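Organophosphorus hydrolase (Pseudomonas pseudoalcaligenes, PDB 4LE6) probably hydrolyses organophosphate triesters such as aryl dialkyl phosphates, using a pair of zinc ions held in a metallo-beta-lactamase fold. Local coordinates at residues L42-V47 and F235-Q240; G97-L102 and V132-L137; G36-A41 and V313-S318; E46-Y51 and K123-Q128. All blocks are in the same frame, centred on the assembly; numbering follows the deposited sequence.

How the contacts relate
From the N terminus, strand 37-42 opens contact 3, the hairpin turn after it opens contact 1, and strand 45-57 opens contact 4, which shares Glu46 and Val47 with contact 1. Contact 2 begins next, at residues 97-102. Contact 4 then closes at 123-128 and contact 2 at 132-137, so these two cross. Contact 2 is nested inside the loop closed by contact 1 at 235-240, and contacts 1, 2 and 4 lie inside the long loop that contact 3 closes at 313-318. Contacts 1 and 3 tie the N-terminal sheet to the C-terminal one. Contact 2 pairs strands within the N-terminal sheet, and contact 4 joins that sheet to the end of helix 118-124.

Contact 1 of 4, residues L42-V47 and F235-Q240; sequences LGDFEV and FKSGGQ
Phe45 and Ser237 meet where two tight beta hairpins, one from each sheet of the metallo-beta-lactamase sandwich, come together at their turns: a type II' turn from Leu42 to Phe45 and a type I' turn from Ser237 to Gln240. The phenyl group of Phe45, its CG beside the backbone N (chi1 -64°), lies flat under the serine. Ser237 CB sits 3.5 Å from the ring centroid of Phe45, only 4° off the normal, a CH-pi contact over the face. Lys236 O approaches the same ring obliquely, 3.4 Å from Phe45 CE2, and Phe235 CB lies at the edge close to the ring plane. Leu42 spreads its two methyls over different partners: CD1 packs at 3.8 Å against Gln240 CB, while CD2 reaches Phe235 CB at 4.2 Å. Gln240 bends at chi2, and its amide leads away from residues 42-47. Trp289 of strand 289-292 touches both Leu42 and Gln240, while Asp44 O is hydrogen-bonded to Gln29 of the second subunit. Ser237 holds its hydroxyl trans to its own N (chi1 173°), which carries OG past the ring to accept a 2.8 Å hydrogen bond from Asp44 N.

Contact 2 of 4, residues G97-L102 and V132-L137; sequences GDNLVL and VDTVLL
Asp133 reaches across to Asn99 and Leu100 just before the two parallel strands 100-103 and 134-136 begin to pair. Its CB stands 4.3 Å from Leu100 O. A chi1 of 67° tucks CG between the backbone N and the carbonyl carbon, 3.6 Å from that same Leu100 O, and turns the carboxylate toward residues 99-100, at the start of the adjacent strand. OD2 then takes the N-H of Leu100 at 2.7 Å, on the syn side. OD1 has two donors on opposite faces of the carboxylate plane: Asn99 ND2 at 2.9 Å, well above the plane but in line with its own amide plane, and Thr134 OG1 at 2.7 Å on the anti side. Three bonds thus fix the rotation of the group. Leu100 O accepts from Asp133 N and, weakly, from Thr134 N. Beyond it the regular ladder runs from Leu102 N to Thr134 O and from Leu136 N to Leu102 O, the latter 2.8 Å long. On the face carrying Val101 and Thr134, Val101 CG1 packs at 3.6 Å against Leu136 CD1. Strand 100-103, helix 118-124 and strand 134-136 follow one another as a beta-alpha-beta crossover, leading into the zinc-binding HxHxDH motif, His139 to His144, of the metallo-beta-lactamase fold.

Contact 3 of 4, residues G36-A41 and V313-S318; sequences GYYRMA and VPVEFS
Tyr38, on the outermost strand of the N-terminal sheet, bridges the two halves of the alpha-beta/beta-alpha sandwich by reaching Val315, Phe317 and Ser318, which follow strand 310-314, the outermost of the C-terminal sheet. The backbones stay well apart, with 8.6 Å between Tyr38 CA and Phe317 CA, and the tyrosine spans that distance because its CG is trans to the backbone N (chi1 -178°), sending the ring straight across. At the far end OH accepts the backbone N-H of Ser318 at 3.0 Å, near the plane of the ring, in a bond bent to 140°. One edge of the ring, at CE1, lies 3.5 Å from Phe317 CD2; the two rings meet obliquely, their planes 53° apart. On the other side of the OH, Tyr38 CE2 meets Val315 CG1 obliquely at 4.1 Å. Val315 also lies on Trp289, as does Met40. A water forms a second link, donating to Arg39 O at 2.7 Å and to Ser318 O at 2.8 Å. In the second subunit, Thr32 O bonds Arg39 NE and Gln86 NE2 bonds Ser318 OG. Ser318 therefore has its N-H met by a phenol oxygen and its carbonyl by the water and by Gln33 NE2 of the second subunit, so within these segments the polar links from strand 37-42 to the loop after strand 310-314 run through a side chain and a water, without strand pairing.

Contact 4 of 4, residues E46-Y51 and K123-Q128; sequences EVTALY and KASGYQ
Glu46 holds CG trans to its backbone N (chi1 175°) and stays extended beyond it, while Tyr127 turns its ring to lie beside its own N (chi1 -72°). The two side chains thereby run at each other from opposite directions, one from strand 45-57 of the N-terminal sheet and the other from the Schellman motif that ends helix 118-124 of the metallo-beta-lactamase fold. Tyr127 OH donates to Glu46 OE2, which lies in the plane of the ring at its edge, with the carboxylate turned 82° from that plane. The modelled separation, 2.4 Å from Tyr127 OH to Glu46 OE2, is very short and its exact value is doubtful. Asn95 ND2 is a second partner of the phenol, and Glu46 OE1 turns instead to Lys31 N of the second subunit, so both ends of the pair lie in a polar network at the dimer interface.

Further along the strand, Thr48 directs CG2 at the helix end, where it packs 3.7 Å from Ser125 CB. Its hydroxyl goes elsewhere, to Arg39 NH2, and Arg39 NH1 donates to Ser125 O, so one guanidinium joins the strand to the helix terminus. Gly126, at positive phi, lets the chain leave the helix and swing Tyr127 back toward the sheet, with Gly126 N still bonded to Lys123 O at 3.0 Å. Ser125 OG is held by Leu122 O in the last turn, and Leu50 CD2 stands 4.4 Å from Ser125 OG.

Contact 1 of 4, residues L42-V47 and F235-Q240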
loop_
_atom_site.group_PDB
_atom_site.type_symbol
_atom_site.label_atom_id
_atom_site.label_comp_id
_atom_site.label_asym_id
_atom_site.label_seq_id
_atom_site.Cartn_x
_atom_site.Cartn_y
_atom_site.Cartn_z
ATOM N N LEU A 42 10.253 9.161 10.523
ATOM C CA LEU A 42 11.224 9.872 9.702
ATOM C C LEU A 42 12.195 10.515 10.676
ATOM O O LEU A 42 11.911 11.594 11.191
ATOM C CB LEU A 42 10.529 10.939 8.859
ATOM C CG LEU A 42 11.477 11.697 7.930
ATOM C CD1 LEU A 42 11.627 10.944 6.611
ATOM C CD2 LEU A 42 10.969 13.077 7.722
ATOM N N GLY A 43 13.307 9.839 10.961
ATOM C CA GLY A 43 14.197 10.239 12.038
ATOM C C GLY A 43 13.454 10.293 13.359
ATOM O O GLY A 43 12.830 9.316 13.755
ATOM N N ASP A 44 13.500 11.437 14.030
ATOM C CA ASP A 44 12.764 11.627 15.277
ATOM C C ASP A 44 11.363 12.173 15.018
ATOM O O ASP A 44 10.600 12.383 15.948
ATOM C CB ASP A 44 13.518 12.580 16.208
ATOM C CG ASP A 44 14.848 12.029 16.643
ATOM O OD1 ASP A 44 14.933 10.802 16.842
ATOM O OD2 ASP A 44 15.807 12.823 16.773
ATOM N N PHE A 45 11.016 12.404 13.757
ATOM C CA PHE A 45 9.664 12.856 13.447
ATOM C C PHE A 45 8.729 11.670 13.258
ATOM O O PHE A 45 9.163 10.554 12.924
ATOM C CB PHE A 45 9.627 13.697 12.176
ATOM C CG PHE A 45 10.396 14.988 12.262
ATOM C CD1 PHE A 45 11.002 15.403 13.445
ATOM C CD2 PHE A 45 10.498 15.804 11.151
ATOM C CE1 PHE A 45 11.693 16.605 13.500
ATOM C CE2 PHE A 45 11.199 16.994 11.205
ATOM C CZ PHE A 45 11.797 17.392 12.376
ATOM N N GLU A 46 7.442 11.925 13.453
ATOM C CA GLU A 46 6.414 10.935 13.136
ATOM C C GLU A 46 5.500 11.459 12.033
ATOM O O GLU A 46 4.903 12.536 12.148
ATOM C CB GLU A 46 5.601 10.623 14.374
ATOM C CG GLU A 46 4.426 9.707 14.136
ATOM C CD GLU A 46 3.399 9.881 15.224
ATOM O OE1 GLU A 46 3.202 8.943 16.019
ATOM O OE2 GLU A 46 2.813 10.982 15.293
ATOM N N VAL A 47 5.395 10.688 10.957
ATOM C CA VAL A 47 4.530 11.042 9.838
ATOM C C VAL A 47 3.259 10.208 9.903
ATOM O O VAL A 47 3.321 8.977 10.022
ATOM C CB VAL A 47 5.239 10.767 8.502
ATOM C CG1 VAL A 47 4.353 11.127 7.326
ATOM C CG2 VAL A 47 6.569 11.522 8.448
ATOM N N PHE A 235 10.838 18.291 5.127
ATOM C CA PHE A 235 11.020 17.916 6.525
ATOM C C PHE A 235 12.298 17.092 6.625
ATOM O O PHE A 235 12.499 16.156 5.838
ATOM C CB PHE A 235 9.822 17.094 7.018
ATOM C CG PHE A 235 8.564 17.888 7.128
ATOM C CD1 PHE A 235 7.813 18.181 6.008
ATOM C CD2 PHE A 235 8.156 18.384 8.348
ATOM C CE1 PHE A 235 6.671 18.960 6.117
ATOM C CE2 PHE A 235 7.028 19.147 8.459
ATOM C CZ PHE A 235 6.289 19.446 7.342
ATOM N N LYS A 236 13.167 17.460 7.560
ATOM C CA LYS A 236 14.442 16.774 7.781
ATOM C C LYS A 236 14.618 16.441 9.252
ATOM O O LYS A 236 14.453 17.314 10.107
ATOM C CB LYS A 236 15.608 17.678 7.403
ATOM C CG LYS A 236 15.678 18.082 5.944
ATOM C CD LYS A 236 17.018 18.792 5.685
ATOM C CE LYS A 236 16.863 20.010 4.787
ATOM N NZ LYS A 236 18.101 20.867 4.772
ATOM N N SER A 237 14.974 15.197 9.543
ATOM C CA SER A 237 15.284 14.782 10.901
ATOM C C SER A 237 16.203 13.573 10.824
ATOM O O SER A 237 15.962 12.678 10.015
ATOM C CB SER A 237 13.987 14.410 11.631
ATOM O OG SER A 237 14.267 13.839 12.901
ATOM N N GLY A 238 17.261 13.560 11.634
ATOM C CA GLY A 238 18.142 12.409 11.736
ATOM C C GLY A 238 18.693 11.898 10.418
ATOM O O GLY A 238 18.764 10.686 10.210
ATOM N N GLY A 239 19.077 12.807 9.525
ATOM C CA GLY A 239 19.659 12.420 8.251
ATOM C C GLY A 239 18.627 12.068 7.190
ATOM O O GLY A 239 18.963 11.921 6.022
ATOM N N GLN A 240 17.369 11.941 7.595
ATOM C CA GLN A 240 16.297 11.573 6.676
ATOM C C GLN A 240 15.556 12.809 6.210
ATOM O O GLN A 240 15.419 13.776 6.958
ATOM C CB GLN A 240 15.312 10.618 7.363
ATOM C CG GLN A 240 15.978 9.383 7.976
ATOM C CD GLN A 240 16.698 8.546 6.944
ATOM O OE1 GLN A 240 16.108 8.135 5.947
ATOM N NE2 GLN A 240 17.978 8.300 7.168
#

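Contact 2 of 4, residues G97-L102 and V132-L137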
loop_
_atom_site.group_PDB
_atom_site.type_symbol
_atom_site.label_atom_id
_atom_site.label_comp_id
_atom_site.label_asym_id
_atom_site.label_seq_id
_atom_site.Cartn_x
_atom_site.Cartn_y
_atom_site.Cartn_z
ATOM N N GLY A 97 7.978 16.799 17.244
ATOM C CA GLY A 97 8.343 17.083 18.624
ATOM C C GLY A 97 8.119 18.551 18.988
ATOM O O GLY A 97 7.487 18.856 20.002
ATOM N N ASP A 98 8.627 19.465 18.165
ATOM C CA ASP A 98 8.431 20.890 18.399
ATOM C C ASP A 98 7.044 21.355 17.984
ATOM O O ASP A 98 6.477 22.245 18.598
ATOM C CB ASP A 98 9.471 21.720 17.636
ATOM C CG ASP A 98 10.872 21.515 18.157
ATOM O OD1 ASP A 98 11.139 21.926 19.303
ATOM O OD2 ASP A 98 11.703 20.937 17.425
ATOM N N ASN A 99 6.531 20.781 16.906
ATOM C CA ASN A 99 5.246 21.175 16.350
ATOM C C ASN A 99 4.428 19.980 15.872
ATOM O O ASN A 99 4.979 18.955 15.442
ATOM C CB ASN A 99 5.456 22.098 15.151
ATOM C CG ASN A 99 6.179 23.379 15.515
ATOM O OD1 ASN A 99 7.409 23.461 15.428
ATOM N ND2 ASN A 99 5.419 24.389 15.929
ATOM N N LEU A 100 3.109 20.126 15.912
ATOM C CA LEU A 100 2.237 19.215 15.184
ATOM C C LEU A 100 1.763 19.970 13.952
ATOM O O LEU A 100 1.056 20.977 14.054
ATOM C CB LEU A 100 1.061 18.741 16.035
ATOM C CG LEU A 100 0.181 17.675 15.371
ATOM C CD1 LEU A 100 0.924 16.340 15.170
ATOM C CD2 LEU A 100 -1.066 17.455 16.188
ATOM N N VAL A 101 2.181 19.485 12.787
ATOM C CA VAL A 101 2.020 20.220 11.545
ATOM C C VAL A 101 1.183 19.429 10.564
ATOM O O VAL A 101 1.497 18.283 10.248
ATOM C CB VAL A 101 3.401 20.507 10.883
ATOM C CG1 VAL A 101 3.226 21.323 9.605
ATOM C CG2 VAL A 101 4.313 21.236 11.848
ATOM N N LEU A 102 0.137 20.054 10.044
ATOM C CA LEU A 102 -0.688 19.412 9.037
ATOM C C LEU A 102 -0.401 20.056 7.673
ATOM O O LEU A 102 -0.451 21.277 7.551
ATOM C CB LEU A 102 -2.164 19.559 9.424
ATOM C CG LEU A 102 -3.168 19.017 8.414
ATOM C CD1 LEU A 102 -2.978 17.512 8.226
ATOM C CD2 LEU A 102 -4.594 19.349 8.861
ATOM N N VAL A 132 -3.454 20.655 16.382
ATOM C CA VAL A 132 -2.653 21.071 15.247
ATOM C C VAL A 132 -2.293 22.543 15.439
ATOM O O VAL A 132 -3.186 23.380 15.532
ATOM C CB VAL A 132 -3.419 20.852 13.940
ATOM C CG1 VAL A 132 -2.649 21.442 12.747
ATOM C CG2 VAL A 132 -3.669 19.368 13.737
ATOM N N ASP A 133 -0.996 22.851 15.540
ATOM C CA ASP A 133 -0.549 24.229 15.780
ATOM C C ASP A 133 -0.137 24.946 14.490
ATOM O O ASP A 133 -0.032 26.169 14.455
ATOM C CB ASP A 133 0.605 24.276 16.801
ATOM C CG ASP A 133 1.883 23.645 16.266
ATOM O OD1 ASP A 133 2.570 24.276 15.437
ATOM O OD2 ASP A 133 2.213 22.515 16.672
ATOM N N THR A 134 0.071 24.188 13.423
ATOM C CA THR A 134 0.424 24.759 12.132
ATOM C C THR A 134 -0.250 23.973 11.011
ATOM O O THR A 134 -0.264 22.741 11.044
ATOM C CB THR A 134 1.933 24.687 11.863
ATOM O OG1 THR A 134 2.656 25.256 12.956
ATOM C CG2 THR A 134 2.285 25.445 10.591
ATOM N N VAL A 135 -0.808 24.691 10.038
ATOM C CA VAL A 135 -1.286 24.088 8.797
ATOM C C VAL A 135 -0.512 24.716 7.637
ATOM O O VAL A 135 -0.484 25.938 7.515
ATOM C CB VAL A 135 -2.795 24.310 8.586
ATOM C CG1 VAL A 135 -3.238 23.752 7.227
ATOM C CG2 VAL A 135 -3.603 23.645 9.705
ATOM N N LEU A 136 0.143 23.892 6.815
ATOM C CA LEU A 136 0.847 24.375 5.628
ATOM C C LEU A 136 0.059 23.951 4.400
ATOM O O LEU A 136 -0.236 22.773 4.232
ATOM C CB LEU A 136 2.258 23.777 5.534
ATOM C CG LEU A 136 3.107 23.813 6.805
ATOM C CD1 LEU A 136 4.376 22.993 6.618
ATOM C CD2 LEU A 136 3.425 25.241 7.176
ATOM N N LEU A 137 -0.276 24.893 3.527
ATOM C CA LEU A 137 -0.980 24.546 2.298
ATOM C C LEU A 137 -0.001 24.519 1.139
ATOM O O LEU A 137 0.731 25.499 0.940
ATOM C CB LEU A 137 -2.057 25.588 2.002
ATOM C CG LEU A 137 -3.211 25.669 3.000
ATOM C CD1 LEU A 137 -4.162 26.768 2.551
ATOM C CD2 LEU A 137 -3.919 24.337 3.101
#

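Contact 3 of 4, residues G36-A41 and V313-S318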
loop_
_atom_site.group_PDB
_atom_site.type_symbol
_atom_site.label_atom_id
_atom_site.label_comp_id
_atom_site.label_asym_id
_atom_site.label_seq_id
_atom_site.Cartn_x
_atom_site.Cartn_y
_atom_site.Cartn_z
ATOM N N GLY A 36 -8.250 5.416 7.039
ATOM C CA GLY A 36 -7.295 5.957 6.091
ATOM C C GLY A 36 -6.212 6.768 6.788
ATOM O O GLY A 36 -6.045 7.968 6.543
ATOM N N TYR A 37 -5.467 6.112 7.664
ATOM C CA TYR A 37 -4.235 6.685 8.166
ATOM C C TYR A 37 -3.110 5.684 8.136
ATOM O O TYR A 37 -3.334 4.468 8.208
ATOM C CB TYR A 37 -4.395 7.287 9.572
ATOM C CG TYR A 37 -4.599 6.297 10.703
ATOM C CD1 TYR A 37 -5.874 5.886 11.068
ATOM C CD2 TYR A 37 -3.523 5.812 11.434
ATOM C CE1 TYR A 37 -6.068 5.007 12.109
ATOM C CE2 TYR A 37 -3.707 4.929 12.477
ATOM C CZ TYR A 37 -4.975 4.522 12.803
ATOM O OH TYR A 37 -5.161 3.642 13.845
ATOM N N TYR A 38 -1.898 6.205 8.005
ATOM C CA TYR A 38 -0.718 5.348 7.976
ATOM C C TYR A 38 0.476 6.022 8.647
ATOM O O TYR A 38 0.820 7.144 8.293
ATOM C CB TYR A 38 -0.344 4.989 6.529
ATOM C CG TYR A 38 0.843 4.076 6.475
ATOM C CD1 TYR A 38 0.701 2.729 6.751
ATOM C CD2 TYR A 38 2.121 4.555 6.186
ATOM C CE1 TYR A 38 1.778 1.877 6.732
ATOM C CE2 TYR A 38 3.214 3.695 6.166
ATOM C CZ TYR A 38 3.025 2.347 6.442
ATOM O OH TYR A 38 4.058 1.421 6.441
ATOM N N ARG A 39 1.118 5.319 9.585
ATOM C CA ARG A 39 2.231 5.875 10.357
ATOM C C ARG A 39 3.602 5.501 9.781
ATOM O O ARG A 39 3.831 4.348 9.412
ATOM C CB ARG A 39 2.162 5.366 11.789
ATOM C CG ARG A 39 2.761 6.316 12.808
ATOM C CD ARG A 39 1.729 7.316 13.287
ATOM N NE ARG A 39 0.696 6.662 14.076
ATOM C CZ ARG A 39 -0.469 7.211 14.399
ATOM N NH1 ARG A 39 -1.331 6.528 15.135
ATOM N NH2 ARG A 39 -0.778 8.436 13.995
ATOM N N MET A 40 4.508 6.474 9.725
ATOM C CA MET A 40 5.886 6.219 9.329
ATOM C C MET A 40 6.853 7.063 10.145
ATOM O O MET A 40 6.625 8.255 10.372
ATOM C CB MET A 40 6.088 6.535 7.848
ATOM C CG MET A 40 7.392 5.994 7.288
ATOM S SD MET A 40 7.700 6.548 5.591
ATOM C CE MET A 40 8.259 8.239 5.848
ATOM N N ALA A 41 7.962 6.466 10.548
ATOM C CA ALA A 41 8.990 7.223 11.240
ATOM C C ALA A 41 9.843 7.946 10.208
ATOM O O ALA A 41 10.108 7.428 9.133
ATOM C CB ALA A 41 9.852 6.306 12.088
ATOM N N VAL A 313 8.166 4.155 -6.113
ATOM C CA VAL A 313 8.317 2.969 -5.290
ATOM C C VAL A 313 7.635 3.233 -3.960
ATOM O O VAL A 313 8.159 3.976 -3.122
ATOM C CB VAL A 313 9.792 2.593 -5.072
ATOM C CG1 VAL A 313 9.894 1.317 -4.221
ATOM C CG2 VAL A 313 10.475 2.369 -6.412
ATOM N N PRO A 314 6.435 2.657 -3.771
ATOM C CA PRO A 314 5.705 2.937 -2.530
ATOM C C PRO A 314 6.335 2.232 -1.343
ATOM O O PRO A 314 6.913 1.156 -1.490
ATOM C CB PRO A 314 4.313 2.368 -2.802
ATOM C CG PRO A 314 4.535 1.288 -3.855
ATOM C CD PRO A 314 5.718 1.721 -4.656
ATOM N N VAL A 315 6.228 2.845 -0.174
ATOM C CA VAL A 315 6.716 2.232 1.041
ATOM C C VAL A 315 5.990 0.912 1.274
ATOM O O VAL A 315 4.819 0.738 0.893
ATOM C CB VAL A 315 6.503 3.169 2.246
ATOM C CG1 VAL A 315 5.036 3.337 2.519
ATOM C CG2 VAL A 315 7.238 2.660 3.469
ATOM N N GLU A 316 6.690 -0.021 1.898
ATOM C CA GLU A 316 6.092 -1.291 2.264
ATOM C C GLU A 316 5.502 -1.187 3.663
ATOM O O GLU A 316 6.162 -0.717 4.582
ATOM C CB GLU A 316 7.140 -2.402 2.186
ATOM C CG GLU A 316 7.669 -2.596 0.762
ATOM C CD GLU A 316 8.721 -3.681 0.644
ATOM O OE1 GLU A 316 8.584 -4.730 1.308
ATOM O OE2 GLU A 316 9.699 -3.482 -0.117
ATOM N N PHE A 317 4.255 -1.632 3.815
ATOM C CA PHE A 317 3.570 -1.578 5.093
ATOM C C PHE A 317 4.438 -2.149 6.224
ATOM O O PHE A 317 4.986 -3.257 6.105
ATOM C CB PHE A 317 2.273 -2.365 4.984
ATOM C CG PHE A 317 1.391 -2.243 6.190
ATOM C CD1 PHE A 317 1.580 -3.056 7.290
ATOM C CD2 PHE A 317 0.356 -1.327 6.211
ATOM C CE1 PHE A 317 0.764 -2.947 8.396
ATOM C CE2 PHE A 317 -0.458 -1.211 7.324
ATOM C CZ PHE A 317 -0.252 -2.020 8.414
ATOM N N SER A 318 4.569 -1.393 7.311
ATOM C CA SER A 318 5.404 -1.795 8.435
ATOM C C SER A 318 4.970 -1.090 9.700
ATOM O O SER A 318 4.610 0.081 9.670
ATOM C CB SER A 318 6.866 -1.420 8.176
ATOM O OG SER A 318 7.679 -1.727 9.299
HETATM O O HOH W 1 5.912 2.577 9.505
#

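Contact 4 of 4, residues E46-Y51 and K123-Q128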
loop_
_atom_site.group_PDB
_atom_site.type_symbol
_atom_site.label_atom_id
_atom_site.label_comp_id
_atom_site.label_asym_id
_atom_site.label_seq_id
_atom_site.Cartn_x
_atom_site.Cartn_y
_atom_site.Cartn_z
ATOM N N GLU A 46 7.442 11.925 13.453
ATOM C CA GLU A 46 6.414 10.935 13.136
ATOM C C GLU A 46 5.500 11.459 12.033
ATOM O O GLU A 46 4.903 12.536 12.148
ATOM C CB GLU A 46 5.601 10.623 14.374
ATOM C CG GLU A 46 4.426 9.707 14.136
ATOM C CD GLU A 46 3.399 9.881 15.224
ATOM O OE1 GLU A 46 3.202 8.943 16.019
ATOM O OE2 GLU A 46 2.813 10.982 15.293
ATOM N N VAL A 47 5.395 10.688 10.957
ATOM C CA VAL A 47 4.530 11.042 9.838
ATOM C C VAL A 47 3.259 10.208 9.903
ATOM O O VAL A 47 3.321 8.977 10.022
ATOM C CB VAL A 47 5.239 10.767 8.502
ATOM C CG1 VAL A 47 4.353 11.127 7.326
ATOM C CG2 VAL A 47 6.569 11.522 8.448
ATOM N N THR A 48 2.111 10.877 9.863
ATOM C CA THR A 48 0.832 10.204 9.720
ATOM C C THR A 48 0.208 10.639 8.395
ATOM O O THR A 48 -0.211 11.788 8.261
ATOM C CB THR A 48 -0.143 10.522 10.863
ATOM O OG1 THR A 48 0.404 10.093 12.109
ATOM C CG2 THR A 48 -1.451 9.780 10.668
ATOM N N ALA A 49 0.171 9.725 7.421
ATOM C CA ALA A 49 -0.525 9.982 6.166
ATOM C C ALA A 49 -2.012 9.882 6.432
ATOM O O ALA A 49 -2.445 8.981 7.187
ATOM C CB ALA A 49 -0.118 8.966 5.107
ATOM N N LEU A 50 -2.783 10.791 5.823
ATOM C CA LEU A 50 -4.229 10.879 6.040
ATOM C C LEU A 50 -4.986 10.916 4.715
ATOM O O LEU A 50 -4.723 11.765 3.868
ATOM C CB LEU A 50 -4.571 12.158 6.807
ATOM C CG LEU A 50 -3.939 12.285 8.191
ATOM C CD1 LEU A 50 -4.200 13.666 8.733
ATOM C CD2 LEU A 50 -4.514 11.214 9.126
ATOM N N TYR A 51 -5.959 10.027 4.568
ATOM C CA TYR A 51 -6.718 9.881 3.329
ATOM C C TYR A 51 -7.939 10.781 3.367
ATOM O O TYR A 51 -8.666 10.777 4.351
ATOM C CB TYR A 51 -7.144 8.429 3.219
ATOM C CG TYR A 51 -7.855 8.005 1.964
ATOM C CD1 TYR A 51 -7.236 8.076 0.716
ATOM C CD2 TYR A 51 -9.140 7.465 2.027
ATOM C CE1 TYR A 51 -7.904 7.642 -0.437
ATOM C CE2 TYR A 51 -9.795 7.024 0.878
ATOM C CZ TYR A 51 -9.175 7.116 -0.338
ATOM O OH TYR A 51 -9.849 6.674 -1.464
ATOM N N LYS A 123 -8.538 12.074 13.492
ATOM C CA LYS A 123 -9.043 11.592 14.772
ATOM C C LYS A 123 -8.788 10.099 14.962
ATOM O O LYS A 123 -8.362 9.668 16.044
ATOM C CB LYS A 123 -10.523 11.928 14.907
ATOM C CG LYS A 123 -10.758 13.425 15.104
ATOM C CD LYS A 123 -12.220 13.812 14.945
ATOM C CE LYS A 123 -12.398 15.321 15.072
ATOM N NZ LYS A 123 -13.796 15.737 14.797
ATOM N N ALA A 124 -9.012 9.317 13.906
ATOM C CA ALA A 124 -8.807 7.869 13.988
ATOM C C ALA A 124 -7.351 7.539 14.297
ATOM O O ALA A 124 -7.051 6.568 14.993
ATOM C CB ALA A 124 -9.237 7.194 12.681
ATOM N N SER A 125 -6.443 8.373 13.806
ATOM C CA SER A 125 -5.018 8.147 14.012
ATOM C C SER A 125 -4.558 8.511 15.436
ATOM O O SER A 125 -3.392 8.316 15.788
ATOM C CB SER A 125 -4.208 8.941 12.987
ATOM O OG SER A 125 -3.998 10.265 13.411
ATOM N N GLY A 126 -5.454 9.046 16.255
ATOM C CA GLY A 126 -5.131 9.287 17.661
ATOM C C GLY A 126 -4.815 10.730 18.035
ATOM O O GLY A 126 -4.388 11.015 19.163
ATOM N N TYR A 127 -5.019 11.647 17.095
ATOM C CA TYR A 127 -4.843 13.068 17.359
ATOM C C TYR A 127 -6.185 13.778 17.327
ATOM O O TYR A 127 -7.174 13.206 16.894
ATOM C CB TYR A 127 -3.910 13.685 16.320
ATOM C CG TYR A 127 -2.475 13.268 16.487
ATOM C CD1 TYR A 127 -1.715 13.747 17.542
ATOM C CD2 TYR A 127 -1.885 12.364 15.610
ATOM C CE1 TYR A 127 -0.401 13.365 17.712
ATOM C CE2 TYR A 127 -0.572 11.986 15.773
ATOM C CZ TYR A 127 0.163 12.490 16.822
ATOM O OH TYR A 127 1.472 12.112 16.988
ATOM N N GLN A 128 -6.218 15.023 17.793
ATOM C CA GLN A 128 -7.416 15.838 17.667
ATOM C C GLN A 128 -7.043 17.116 16.936
ATOM O O GLN A 128 -5.908 17.581 17.035
ATOM C CB GLN A 128 -8.040 16.126 19.045
ATOM C CG GLN A 128 -8.666 14.885 19.713
ATOM C CD GLN A 128 -9.973 14.432 19.062
ATOM O OE1 GLN A 128 -10.806 15.255 18.664
ATOM N NE2 GLN A 128 -10.164 13.111 18.962
#